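Local coordinates for protein probable 2-hydroxyhepta-2,4-diene-1,7-dioate isomerase (Thermus thermophilus, PDB 2DFU) that probably isomerises 2-hydroxyhepta-2,4-diene-1,7-dioate as a metal-binding member of the fumarylacetoacetate hydrolase family, at residues E109-E114 with G234-G239; D145-D150 with R160-D165; R124-P129 with F216-P221; T48-V53 with V224-T229. All blocks are in the same frame, centred on the assembly; numbering follows the deposited sequence.

Overall arrangement
All four contacts lie in the fumarylacetoacetate hydrolase C-terminal region. Interactions 1 and 2 are neighbours, their centres about 10 Å apart, because strands 111-121 and 137-148 pair: H112 N lies 2.8 Å from T147 O. Interaction 4, near the middle of the chain, has its centre about 14 Å from that of interaction 2, where L226 CD1 packs on D145 CB, and about 14 Å from that of interaction 3. Interactions 1 and 3 stand on opposite sides of the chain's centre, about 33 Å between centres. D145 with E114 and E116 probably forms the metal-binding acid set, as in relatives, placing interaction 2 at the probable active site. Interactions 2, 3 and 4 also touch the second subunit.

Interaction 1: E109-E114 with G234-G239; sequences EELHYE and GALRPG
L111 and Y113 each share one backbone hydrogen bond with the loop G234-G239, making a single beta bridge between H112 and A235 where strand 111-121 of the FAA hydrolase C-terminal region begins. L236 N binds L111 O at 2.7 Å; the Y113 N bond to G234 O is longer, 3.3 Å. The tight half of the contact is built round the Y113 ring. Y113 CG sits between its own N and carbonyl carbon (chi1 53°), and the ring lies against G234, with G234 O 3.2 Å above the plane of the Y113 ring, displaced toward its rim. The hydroxyl passes close to G234 CA, a position where a CB would clash with it. L236 wedges in beside the ring: its CG lies at the edge in the ring plane, and L236 CD2 is 3.4 Å from Y113 CD2. On its other side L236 CD1 reaches L111 CD2 at 4.1 Å, and L242 and I146 close round this leucine. With an alanine in place of Y113, the G234 peptide would probably lose its aromatic cover and L236 the ring it leans on. The outer half is looser. There A235, exposed to solvent, sets its CA over one face of the H112 imidazole, a CH-pi contact 4.0 Å from the ring centroid, while H112 ND1 turns to E110 O in the ring plane. Water 1 donates to both L111 O and L236 O. Water 2 donates to A235 O and lies 2.8 Å from Y113 OH.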
loop_
_atom_site.group_PDB
_atom_site.type_symbol
_atom_site.label_atom_id
_atom_site.label_comp_id
_atom_site.label_asym_id
_atom_site.label_seq_id
_atom_site.Cartn_x
_atom_site.Cartn_y
_atom_site.Cartn_z
ATOM N N GLU A 109 7.121 -8.889 21.122
ATOM C CA GLU A 109 8.250 -9.110 22.005
ATOM C C GLU A 109 9.265 -9.901 21.199
ATOM O O GLU A 109 10.174 -10.523 21.746
ATOM C CB GLU A 109 7.809 -9.881 23.252
ATOM C CG GLU A 109 6.855 -9.076 24.122
ATOM C CD GLU A 109 6.546 -9.749 25.442
ATOM O OE1 GLU A 109 5.932 -10.840 25.425
ATOM O OE2 GLU A 109 6.917 -9.187 26.499
ATOM N N GLU A 110 9.100 -9.851 19.878
ATOM C CA GLU A 110 9.976 -10.573 18.965
ATOM C C GLU A 110 10.294 -9.727 17.731
ATOM O O GLU A 110 9.991 -10.114 16.602
ATOM C CB GLU A 110 9.296 -11.877 18.545
ATOM C CG GLU A 110 10.256 -13.008 18.256
ATOM C CD GLU A 110 11.076 -13.388 19.471
ATOM O OE1 GLU A 110 10.476 -13.822 20.481
ATOM O OE2 GLU A 110 12.318 -13.249 19.418
ATOM N N LEU A 111 10.904 -8.567 17.955
ATOM C CA LEU A 111 11.262 -7.664 16.866
ATOM C C LEU A 111 12.608 -8.077 16.275
ATOM O O LEU A 111 13.596 -8.198 17.002
ATOM C CB LEU A 111 11.354 -6.224 17.381
ATOM C CG LEU A 111 11.231 -5.139 16.312
ATOM C CD1 LEU A 111 9.796 -5.115 15.776
ATOM C CD2 LEU A 111 11.596 -3.789 16.901
ATOM N N HIS A 112 12.642 -8.283 14.961
ATOM C CA HIS A 112 13.860 -8.695 14.268
ATOM C C HIS A 112 14.256 -7.768 13.123
ATOM O O HIS A 112 13.405 -7.103 12.525
ATOM C CB HIS A 112 13.697 -10.110 13.713
ATOM C CG HIS A 112 13.714 -11.182 14.758
ATOM N ND1 HIS A 112 12.748 -11.289 15.735
ATOM C CD2 HIS A 112 14.575 -12.207 14.967
ATOM C CE1 HIS A 112 13.011 -12.335 16.499
ATOM N NE2 HIS A 112 14.115 -12.910 16.053
ATOM N N TYR A 113 15.555 -7.742 12.823
ATOM C CA TYR A 113 16.098 -6.920 11.741
ATOM C C TYR A 113 16.445 -7.757 10.511
ATOM O O TYR A 113 16.832 -8.919 10.623
ATOM C CB TYR A 113 17.353 -6.177 12.211
ATOM C CG TYR A 113 18.419 -7.073 12.817
ATOM C CD1 TYR A 113 19.308 -7.791 12.015
ATOM C CD2 TYR A 113 18.519 -7.220 14.203
ATOM C CE1 TYR A 113 20.272 -8.642 12.581
ATOM C CE2 TYR A 113 19.468 -8.059 14.779
ATOM C CZ TYR A 113 20.340 -8.769 13.968
ATOM O OH TYR A 113 21.253 -9.612 14.561
ATOM N N GLU A 114 16.303 -7.147 9.341
ATOM C CA GLU A 114 16.601 -7.792 8.070
ATOM C C GLU A 114 17.099 -6.719 7.095
ATOM O O GLU A 114 16.297 -5.939 6.574
ATOM C CB GLU A 114 15.332 -8.467 7.515
ATOM C CG GLU A 114 14.843 -9.668 8.326
ATOM C CD GLU A 114 13.485 -10.213 7.861
ATOM O OE1 GLU A 114 13.073 -9.931 6.715
ATOM O OE2 GLU A 114 12.833 -10.944 8.641
ATOM N N GLY A 234 18.455 -11.503 13.350
ATOM C CA GLY A 234 18.461 -11.657 14.798
ATOM C C GLY A 234 17.478 -10.762 15.532
ATOM O O GLY A 234 16.795 -9.938 14.927
ATOM N N ALA A 235 17.418 -10.919 16.848
ATOM C CA ALA A 235 16.504 -10.148 17.680
ATOM C C ALA A 235 17.015 -8.749 17.991
ATOM O O ALA A 235 18.210 -8.532 18.178
ATOM C CB ALA A 235 16.230 -10.901 18.981
ATOM N N LEU A 236 16.092 -7.799 18.046
ATOM C CA LEU A 236 16.432 -6.416 18.346
ATOM C C LEU A 236 16.051 -6.074 19.776
ATOM O O LEU A 236 15.260 -6.771 20.408
ATOM C CB LEU A 236 15.685 -5.467 17.409
ATOM C CG LEU A 236 16.196 -5.354 15.977
ATOM C CD1 LEU A 236 15.097 -4.790 15.076
ATOM C CD2 LEU A 236 17.431 -4.466 15.964
ATOM N N ARG A 237 16.616 -4.983 20.272
ATOM C CA ARG A 237 16.319 -4.503 21.611
ATOM C C ARG A 237 16.293 -2.989 21.574
ATOM O O ARG A 237 16.952 -2.368 20.736
ATOM C CB ARG A 237 17.395 -4.942 22.608
ATOM C CG ARG A 237 17.300 -6.377 23.093
ATOM C CD ARG A 237 18.488 -6.690 24.006
ATOM N NE ARG A 237 18.430 -8.035 24.578
ATOM C CZ ARG A 237 19.447 -8.626 25.201
ATOM N NH1 ARG A 237 20.608 -7.990 25.332
ATOM N NH2 ARG A 237 19.308 -9.851 25.694
ATOM N N PRO A 238 15.517 -2.370 22.476
ATOM C CA PRO A 238 15.449 -0.910 22.517
ATOM C C PRO A 238 16.868 -0.354 22.590
ATOM O O PRO A 238 17.714 -0.887 23.306
ATOM C CB PRO A 238 14.662 -0.649 23.793
ATOM C CG PRO A 238 13.682 -1.793 23.803
ATOM C CD PRO A 238 14.547 -2.974 23.409
ATOM N N GLY A 239 17.142 0.698 21.832
ATOM C CA GLY A 239 18.472 1.276 21.872
ATOM C C GLY A 239 19.465 0.712 20.874
ATOM O O GLY A 239 20.547 1.271 20.711
HETATM O O HOH W 1 13.371 -8.669 20.208
HETATM O O HOH W 2 20.691 -9.896 17.239
#

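Interaction 2: D145-D150 with R160-D165; sequences DITARD and RAKSAD
The carboxylate of D145 is approached from above its plane by K162: the NZ of K162 binds D145 OD2 at 2.8 Å, 41° out of that plane, as a salt bridge. K162 CD, farther back along the chain, passes 3.3 Å from D145 OD1, the oxygen that is itself salt-bridged to K81. The two side chains cross at about a right angle. The lysine reaches this spot by a bend at chi2 (-80°), beyond which it runs straight to its amine. There the T147 hydroxyl supplies a second acceptor, with T147 OG1 2.6 Å from K162 NZ. Since OG1 also donates a longer bond to D145 O, from above that carbonyl plane, T147 links the lysine to the backbone of the strand. The other flat group is the A161 carbonyl in the short helix 159-162. A148 N meets A161 O in its carbonyl plane, on a lone pair, at 2.9 Å and nearly straight (167°), while T147 CA adds a CA-H...O contact to the same oxygen. A161 CB rests 3.5 Å from A148 O, so at A148 and A161 strand and helix meet through backbone and methyl groups. Nearby, F79 packs on both D145 and K162, and E114 offers the lysine a weak, long ion pair. Every touching residue is buried. Chemically, this polar cluster fixes K162 NZ by two short bonds and sets D145 between two lysines, K162 and K81; D145 probably belongs with E114 and E116 to the acids that bind the metal, as in FAH-family enzymes.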
loop_
_atom_site.group_PDB
_atom_site.type_symbol
_atom_site.label_atom_id
_atom_site.label_comp_id
_atom_site.label_asym_id
_atom_site.label_seq_id
_atom_site.Cartn_x
_atom_site.Cartn_y
_atom_site.Cartn_z
ATOM N N ASP A 145 14.044 -4.224 6.810
ATOM C CA ASP A 145 12.684 -4.733 6.875
ATOM C C ASP A 145 12.426 -5.155 8.321
ATOM O O ASP A 145 12.727 -6.284 8.710
ATOM C CB ASP A 145 12.544 -5.920 5.904
ATOM C CG ASP A 145 11.211 -6.650 6.029
ATOM O OD1 ASP A 145 10.320 -6.174 6.762
ATOM O OD2 ASP A 145 11.057 -7.712 5.389
ATOM N N ILE A 146 11.909 -4.231 9.127
ATOM C CA ILE A 146 11.609 -4.525 10.526
ATOM C C ILE A 146 10.476 -5.555 10.587
ATOM O O ILE A 146 9.442 -5.391 9.935
ATOM C CB ILE A 146 11.187 -3.253 11.283
ATOM C CG1 ILE A 146 12.336 -2.238 11.277
ATOM C CG2 ILE A 146 10.782 -3.608 12.714
ATOM C CD1 ILE A 146 13.526 -2.642 12.134
ATOM N N THR A 147 10.671 -6.605 11.384
ATOM C CA THR A 147 9.691 -7.681 11.488
ATOM C C THR A 147 9.302 -8.093 12.913
ATOM O O THR A 147 10.166 -8.355 13.754
ATOM C CB THR A 147 10.227 -8.956 10.778
ATOM O OG1 THR A 147 10.591 -8.643 9.430
ATOM C CG2 THR A 147 9.188 -10.048 10.787
ATOM N N ALA A 148 8.001 -8.163 13.177
ATOM C CA ALA A 148 7.528 -8.606 14.482
ATOM C C ALA A 148 7.157 -10.077 14.267
ATOM O O ALA A 148 6.050 -10.395 13.826
ATOM C CB ALA A 148 6.323 -7.797 14.917
ATOM N N ARG A 149 8.108 -10.957 14.574
ATOM C CA ARG A 149 7.970 -12.398 14.383
ATOM C C ARG A 149 6.827 -13.120 15.078
ATOM O O ARG A 149 6.267 -14.048 14.508
ATOM C CB ARG A 149 9.275 -13.107 14.761
ATOM C CG ARG A 149 10.508 -12.535 14.094
ATOM C CD ARG A 149 11.170 -13.530 13.152
ATOM N NE ARG A 149 10.284 -13.948 12.071
ATOM C CZ ARG A 149 10.712 -14.380 10.887
ATOM N NH1 ARG A 149 12.016 -14.442 10.637
ATOM N NH2 ARG A 149 9.842 -14.759 9.958
ATOM N N ASP A 150 6.487 -12.736 16.303
ATOM C CA ASP A 150 5.412 -13.442 16.989
ATOM C C ASP A 150 4.055 -13.253 16.320
ATOM O O ASP A 150 3.397 -14.229 15.970
ATOM C CB ASP A 150 5.343 -13.060 18.478
ATOM C CG ASP A 150 5.569 -11.582 18.728
ATOM O OD1 ASP A 150 5.494 -10.783 17.772
ATOM O OD2 ASP A 150 5.815 -11.221 19.897
ATOM N N ARG A 160 0.518 -6.294 10.802
ATOM C CA ARG A 160 1.272 -5.609 11.840
ATOM C C ARG A 160 2.660 -6.205 12.013
ATOM O O ARG A 160 3.524 -5.604 12.644
ATOM C CB ARG A 160 0.517 -5.554 13.177
ATOM C CG ARG A 160 0.106 -6.850 13.773
ATOM C CD ARG A 160 -0.660 -6.594 15.064
ATOM N NE ARG A 160 -1.163 -7.847 15.603
ATOM C CZ ARG A 160 -1.568 -8.024 16.854
ATOM N NH1 ARG A 160 -1.535 -7.021 17.723
ATOM N NH2 ARG A 160 -1.994 -9.218 17.236
ATOM N N ALA A 161 2.890 -7.371 11.419
ATOM C CA ALA A 161 4.202 -7.999 11.513
ATOM C C ALA A 161 5.225 -7.260 10.655
ATOM O O ALA A 161 6.393 -7.151 11.023
ATOM C CB ALA A 161 4.125 -9.455 11.065
ATOM N N LYS A 162 4.771 -6.738 9.521
ATOM C CA LYS A 162 5.647 -6.056 8.574
ATOM C C LYS A 162 5.291 -4.605 8.251
ATOM O O LYS A 162 6.147 -3.839 7.802
ATOM C CB LYS A 162 5.657 -6.834 7.252
ATOM C CG LYS A 162 6.239 -8.244 7.311
ATOM C CD LYS A 162 7.766 -8.202 7.294
ATOM C CE LYS A 162 8.359 -9.586 7.043
ATOM N NZ LYS A 162 9.851 -9.569 7.089
ATOM N N SER A 163 4.038 -4.224 8.472
ATOM C CA SER A 163 3.611 -2.885 8.109
ATOM C C SER A 163 3.241 -1.913 9.229
ATOM O O SER A 163 2.491 -0.958 9.002
ATOM C CB SER A 163 2.454 -2.993 7.117
ATOM O OG SER A 163 2.256 -1.767 6.436
ATOM N N ALA A 164 3.761 -2.145 10.430
ATOM C CA ALA A 164 3.502 -1.242 11.547
ATOM C C ALA A 164 4.262 0.050 11.252
ATOM O O ALA A 164 5.204 0.044 10.461
ATOM C CB ALA A 164 4.006 -1.863 12.859
ATOM N N ASP A 165 3.861 1.155 11.871
ATOM C CA ASP A 165 4.546 2.427 11.650
ATOM C C ASP A 165 6.061 2.301 11.852
ATOM O O ASP A 165 6.512 1.646 12.785
ATOM C CB ASP A 165 4.004 3.508 12.598
ATOM C CG ASP A 165 2.588 3.950 12.243
ATOM O OD1 ASP A 165 2.130 3.675 11.114
ATOM O OD2 ASP A 165 1.940 4.591 13.091
#

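Interaction 3: R124-P129 with F216-P221; sequences RMRHVP and FMTLEP
The shortest polar bond joins R124 NH2 to E220 OE1, 2.7 Å, using the syn lone pair of that oxygen. R124 NE completes the salt bridge by binding E220 OE2 at 3.0 Å, so the guanidinium grips the carboxylate side-on, one nitrogen to each oxygen. The fit is not flat: the two planes stand 48° apart, and the NH2 bond is the more bent, 137° at its hydrogen. The bend of R124 at chi3 (-67°) brings NE and NH2 round to face the two oxygens of E220, whose own chain is bent at chi2. P221 CD lies over one face of the guanidinium, and T218 CG2 packs 3.7 Å from R124 CG. Alongside the salt bridge the two loop segments form an antiparallel hydrogen-bonded pair at M125 and L219: M125 N binds L219 O at 2.8 Å and L219 N binds M125 O at 2.9 Å. The side chains of this pair run side by side the same way, M125 CB 4.0 Å from L219 CB, and L210 of helix 206-214 touches both. T218 OG1, though close to the aliphatic part of R126, has its hydrogen bond with D165 of the second subunit. A leucine in place of E220 would remove both oxygens and would probably leave the R124 guanidinium without its charged mate and able to turn. The two loops are thus joined by a single antiparallel bridge whose M125 and L219 side chains pack on helix 206-214, while the more exposed R124-E220 pair balances its own charges and ties the same loops a second time.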
loop_
_atom_site.group_PDB
_atom_site.type_symbol
_atom_site.label_atom_id
_atom_site.label_comp_id
_atom_site.label_asym_id
_atom_site.label_seq_id
_atom_site.Cartn_x
_atom_site.Cartn_y
_atom_site.Cartn_z
ATOM N N ARG A 124 6.641 3.300 -15.107
ATOM C CA ARG A 124 5.540 2.378 -14.836
ATOM C C ARG A 124 5.852 0.996 -15.425
ATOM O O ARG A 124 6.400 0.884 -16.521
ATOM C CB ARG A 124 4.239 2.934 -15.435
ATOM C CG ARG A 124 3.025 2.030 -15.262
ATOM C CD ARG A 124 1.708 2.734 -15.615
ATOM N NE ARG A 124 1.391 3.814 -14.678
ATOM C CZ ARG A 124 1.693 5.096 -14.873
ATOM N NH1 ARG A 124 2.317 5.480 -15.980
ATOM N NH2 ARG A 124 1.387 6.000 -13.953
ATOM N N MET A 125 5.511 -0.050 -14.684
ATOM C CA MET A 125 5.761 -1.416 -15.127
ATOM C C MET A 125 4.507 -2.290 -15.105
ATOM O O MET A 125 3.885 -2.470 -14.056
ATOM C CB MET A 125 6.827 -2.075 -14.243
ATOM C CG MET A 125 8.156 -1.353 -14.195
ATOM S SD MET A 125 9.342 -2.256 -13.175
ATOM C CE MET A 125 9.909 -3.530 -14.354
ATOM N N ARG A 126 4.156 -2.834 -16.269
ATOM C CA ARG A 126 3.006 -3.732 -16.425
ATOM C C ARG A 126 3.366 -4.752 -17.505
ATOM O O ARG A 126 3.612 -4.379 -18.650
ATOM C CB ARG A 126 1.755 -2.957 -16.848
ATOM C CG ARG A 126 0.576 -3.865 -17.192
ATOM C CD ARG A 126 -0.693 -3.075 -17.466
ATOM N NE ARG A 126 -1.819 -3.952 -17.787
ATOM C CZ ARG A 126 -1.944 -4.633 -18.925
ATOM N NH1 ARG A 126 -1.016 -4.540 -19.869
ATOM N NH2 ARG A 126 -2.992 -5.420 -19.114
ATOM N N HIS A 127 3.401 -6.029 -17.137
ATOM C CA HIS A 127 3.761 -7.097 -18.073
ATOM C C HIS A 127 5.096 -6.754 -18.735
ATOM O O HIS A 127 5.167 -6.541 -19.950
ATOM C CB HIS A 127 2.691 -7.283 -19.163
ATOM C CG HIS A 127 1.316 -7.547 -18.631
ATOM N ND1 HIS A 127 1.090 -8.099 -17.387
ATOM C CD2 HIS A 127 0.096 -7.358 -19.186
ATOM C CE1 HIS A 127 -0.211 -8.238 -17.199
ATOM N NE2 HIS A 127 -0.836 -7.796 -18.276
ATOM N N VAL A 128 6.147 -6.694 -17.925
ATOM C CA VAL A 128 7.483 -6.383 -18.414
ATOM C C VAL A 128 8.327 -7.650 -18.347
ATOM O O VAL A 128 8.363 -8.321 -17.321
ATOM C CB VAL A 128 8.145 -5.278 -17.549
ATOM C CG1 VAL A 128 9.557 -4.993 -18.036
ATOM C CG2 VAL A 128 7.298 -4.013 -17.596
ATOM N N PRO A 129 8.997 -8.011 -19.451
ATOM C CA PRO A 129 9.819 -9.220 -19.428
ATOM C C PRO A 129 11.110 -8.978 -18.649
ATOM O O PRO A 129 11.601 -7.855 -18.580
ATOM C CB PRO A 129 10.064 -9.494 -20.908
ATOM C CG PRO A 129 10.131 -8.123 -21.481
ATOM C CD PRO A 129 8.968 -7.423 -20.803
ATOM N N PHE A 216 0.916 -9.171 -12.758
ATOM C CA PHE A 216 -0.413 -9.065 -12.164
ATOM C C PHE A 216 -0.621 -7.750 -11.414
ATOM O O PHE A 216 -1.755 -7.347 -11.156
ATOM C CB PHE A 216 -0.642 -10.243 -11.210
ATOM C CG PHE A 216 0.206 -10.194 -9.965
ATOM C CD1 PHE A 216 -0.254 -9.546 -8.816
ATOM C CD2 PHE A 216 1.466 -10.783 -9.940
ATOM C CE1 PHE A 216 0.532 -9.486 -7.658
ATOM C CE2 PHE A 216 2.263 -10.732 -8.789
ATOM C CZ PHE A 216 1.791 -10.080 -7.644
ATOM N N MET A 217 0.480 -7.086 -11.073
ATOM C CA MET A 217 0.425 -5.832 -10.330
ATOM C C MET A 217 1.258 -4.753 -11.006
ATOM O O MET A 217 2.471 -4.901 -11.158
ATOM C CB MET A 217 0.929 -6.074 -8.897
ATOM C CG MET A 217 1.254 -4.822 -8.091
ATOM S SD MET A 217 1.834 -5.228 -6.415
ATOM C CE MET A 217 0.261 -5.434 -5.556
ATOM N N THR A 218 0.612 -3.669 -11.419
ATOM C CA THR A 218 1.333 -2.581 -12.068
ATOM C C THR A 218 2.148 -1.804 -11.039
ATOM O O THR A 218 1.623 -1.371 -10.011
ATOM C CB THR A 218 0.373 -1.604 -12.779
ATOM O OG1 THR A 218 -0.245 -2.271 -13.887
ATOM C CG2 THR A 218 1.123 -0.393 -13.303
ATOM N N LEU A 219 3.439 -1.657 -11.310
ATOM C CA LEU A 219 4.322 -0.919 -10.419
ATOM C C LEU A 219 4.360 0.511 -10.923
ATOM O O LEU A 219 4.593 0.745 -12.111
ATOM C CB LEU A 219 5.723 -1.531 -10.436
ATOM C CG LEU A 219 5.844 -2.824 -9.631
ATOM C CD1 LEU A 219 7.172 -3.503 -9.934
ATOM C CD2 LEU A 219 5.720 -2.499 -8.143
ATOM N N GLU A 220 4.112 1.460 -10.022
ATOM C CA GLU A 220 4.093 2.877 -10.370
ATOM C C GLU A 220 5.442 3.544 -10.167
ATOM O O GLU A 220 6.293 3.036 -9.436
ATOM C CB GLU A 220 3.064 3.621 -9.516
ATOM C CG GLU A 220 1.614 3.265 -9.790
ATOM C CD GLU A 220 1.172 3.673 -11.185
ATOM O OE1 GLU A 220 1.373 4.851 -11.554
ATOM O OE2 GLU A 220 0.625 2.820 -11.912
ATOM N N PRO A 221 5.659 4.696 -10.821
ATOM C CA PRO A 221 6.935 5.388 -10.653
ATOM C C PRO A 221 7.108 5.694 -9.167
ATOM O O PRO A 221 6.152 6.089 -8.491
ATOM C CB PRO A 221 6.750 6.655 -11.483
ATOM C CG PRO A 221 5.858 6.195 -12.589
ATOM C CD PRO A 221 4.832 5.364 -11.844
#

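Interaction 4: T48-V53 with V224-T229; sequences TKIVCV and VVLTGT
C52 SG fits against the end of L226, 3.6 Å from L226 CD1 and almost as close to its CG, so the sulfur lies against the CG-CD1 arm of the leucine. On the same side of the pair, I50 and V224 lie side by side, pointing the same way, with I50 CG1 4.1 Å from V224 CB. I50 CG2 touches V224 O and, more loosely, L226 CG (4.4 Å). The opposite side carries V51 and V225, whose side chains barely meet, V51 CB to V225 CG2 at 4.5 Å; I209, L210 and I213 of helix 206-214 pack over this side. Strands 50-53 and 224-226 are parallel, 13° between their directions and axes 4.6 Å apart, and sit in the middle of the FAA hydrolase fold with strand 78-81 beyond the first and strand 111-121 beyond the second. V224 O takes V51 N, V51 O takes L226 N at 2.9 Å, and L226 O takes V53 N; at the entry, the V224 N bond to K49 O is weak. At the exit V53 turns toward the partner strand and lays CG2 3.3 Å from L226 O. G228 passes next to V53 without a side chain, at a phi of 89° where a CB would be jammed against T227 O.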
loop_
_atom_site.group_PDB
_atom_site.type_symbol
_atom_site.label_atom_id
_atom_site.label_comp_id
_atom_site.label_asym_id
_atom_site.label_seq_id
_atom_site.Cartn_x
_atom_site.Cartn_y
_atom_site.Cartn_z
ATOM N N THR A 48 3.536 4.497 -3.971
ATOM C CA THR A 48 2.097 4.327 -3.864
ATOM C C THR A 48 1.931 3.028 -3.085
ATOM O O THR A 48 0.891 2.776 -2.482
ATOM C CB THR A 48 1.421 4.168 -5.246
ATOM O OG1 THR A 48 1.889 2.967 -5.878
ATOM C CG2 THR A 48 1.728 5.376 -6.130
ATOM N N LYS A 49 2.977 2.207 -3.105
ATOM C CA LYS A 49 2.976 0.930 -2.393
ATOM C C LYS A 49 4.386 0.349 -2.317
ATOM O O LYS A 49 5.265 0.734 -3.085
ATOM C CB LYS A 49 2.038 -0.063 -3.085
ATOM C CG LYS A 49 2.402 -0.370 -4.527
ATOM C CD LYS A 49 1.375 -1.310 -5.152
ATOM C CE LYS A 49 1.720 -1.628 -6.601
ATOM N NZ LYS A 49 1.652 -0.406 -7.432
ATOM N N ILE A 50 4.595 -0.575 -1.388
ATOM C CA ILE A 50 5.902 -1.201 -1.202
ATOM C C ILE A 50 5.748 -2.713 -1.272
ATOM O O ILE A 50 5.099 -3.320 -0.418
ATOM C CB ILE A 50 6.492 -0.786 0.158
ATOM C CG1 ILE A 50 6.687 0.735 0.173
ATOM C CG2 ILE A 50 7.816 -1.502 0.414
ATOM C CD1 ILE A 50 6.614 1.351 1.547
ATOM N N VAL A 51 6.331 -3.317 -2.307
ATOM C CA VAL A 51 6.246 -4.761 -2.510
ATOM C C VAL A 51 7.524 -5.432 -2.018
ATOM O O VAL A 51 8.629 -5.028 -2.385
ATOM C CB VAL A 51 6.025 -5.087 -4.005
ATOM C CG1 VAL A 51 5.744 -6.560 -4.182
ATOM C CG2 VAL A 51 4.867 -4.260 -4.550
ATOM N N CYS A 52 7.383 -6.463 -1.188
ATOM C CA CYS A 52 8.561 -7.122 -0.641
ATOM C C CYS A 52 8.654 -8.608 -0.943
ATOM O O CYS A 52 7.648 -9.307 -1.002
ATOM C CB CYS A 52 8.600 -6.915 0.867
ATOM S SG CYS A 52 8.059 -5.270 1.368
ATOM N N VAL A 53 9.884 -9.080 -1.113
ATOM C CA VAL A 53 10.143 -10.483 -1.400
ATOM C C VAL A 53 10.453 -11.236 -0.119
ATOM O O VAL A 53 11.013 -10.675 0.824
ATOM C CB VAL A 53 11.337 -10.645 -2.370
ATOM C CG1 VAL A 53 11.684 -12.118 -2.542
ATOM C CG2 VAL A 53 10.988 -10.038 -3.722
ATOM N N VAL A 224 8.465 1.215 -4.257
ATOM C CA VAL A 224 9.658 0.580 -3.718
ATOM C C VAL A 224 9.483 -0.940 -3.689
ATOM O O VAL A 224 8.401 -1.449 -3.381
ATOM C CB VAL A 224 9.954 1.105 -2.278
ATOM C CG1 VAL A 224 11.063 0.304 -1.634
ATOM C CG2 VAL A 224 10.342 2.578 -2.336
ATOM N N VAL A 225 10.539 -1.664 -4.034
ATOM C CA VAL A 225 10.490 -3.124 -4.021
ATOM C C VAL A 225 11.684 -3.617 -3.221
ATOM O O VAL A 225 12.815 -3.201 -3.489
ATOM C CB VAL A 225 10.567 -3.705 -5.461
ATOM C CG1 VAL A 225 10.597 -5.225 -5.414
ATOM C CG2 VAL A 225 9.371 -3.225 -6.290
ATOM N N LEU A 226 11.435 -4.468 -2.225
ATOM C CA LEU A 226 12.507 -5.021 -1.394
ATOM C C LEU A 226 12.896 -6.384 -1.959
ATOM O O LEU A 226 12.033 -7.167 -2.356
ATOM C CB LEU A 226 12.050 -5.164 0.063
ATOM C CG LEU A 226 11.473 -3.918 0.749
ATOM C CD1 LEU A 226 11.393 -4.171 2.258
ATOM C CD2 LEU A 226 12.332 -2.701 0.473
ATOM N N THR A 227 14.193 -6.675 -1.978
ATOM C CA THR A 227 14.682 -7.920 -2.559
ATOM C C THR A 227 15.104 -9.072 -1.634
ATOM O O THR A 227 15.910 -9.917 -2.029
ATOM C CB THR A 227 15.848 -7.609 -3.506
ATOM O OG1 THR A 227 16.934 -7.048 -2.757
ATOM C CG2 THR A 227 15.416 -6.598 -4.553
ATOM N N GLY A 228 14.571 -9.131 -0.419
ATOM C CA GLY A 228 14.948 -10.221 0.472
ATOM C C GLY A 228 16.166 -9.935 1.336
ATOM O O GLY A 228 16.893 -8.971 1.102
ATOM N N THR A 229 16.411 -10.784 2.329
ATOM C CA THR A 229 17.533 -10.573 3.238
ATOM C C THR A 229 18.412 -11.813 3.422
ATOM O O THR A 229 17.927 -12.939 3.376
ATOM C CB THR A 229 17.010 -10.105 4.629
ATOM O OG1 THR A 229 18.103 -9.646 5.430
ATOM C CG2 THR A 229 16.302 -11.248 5.348
#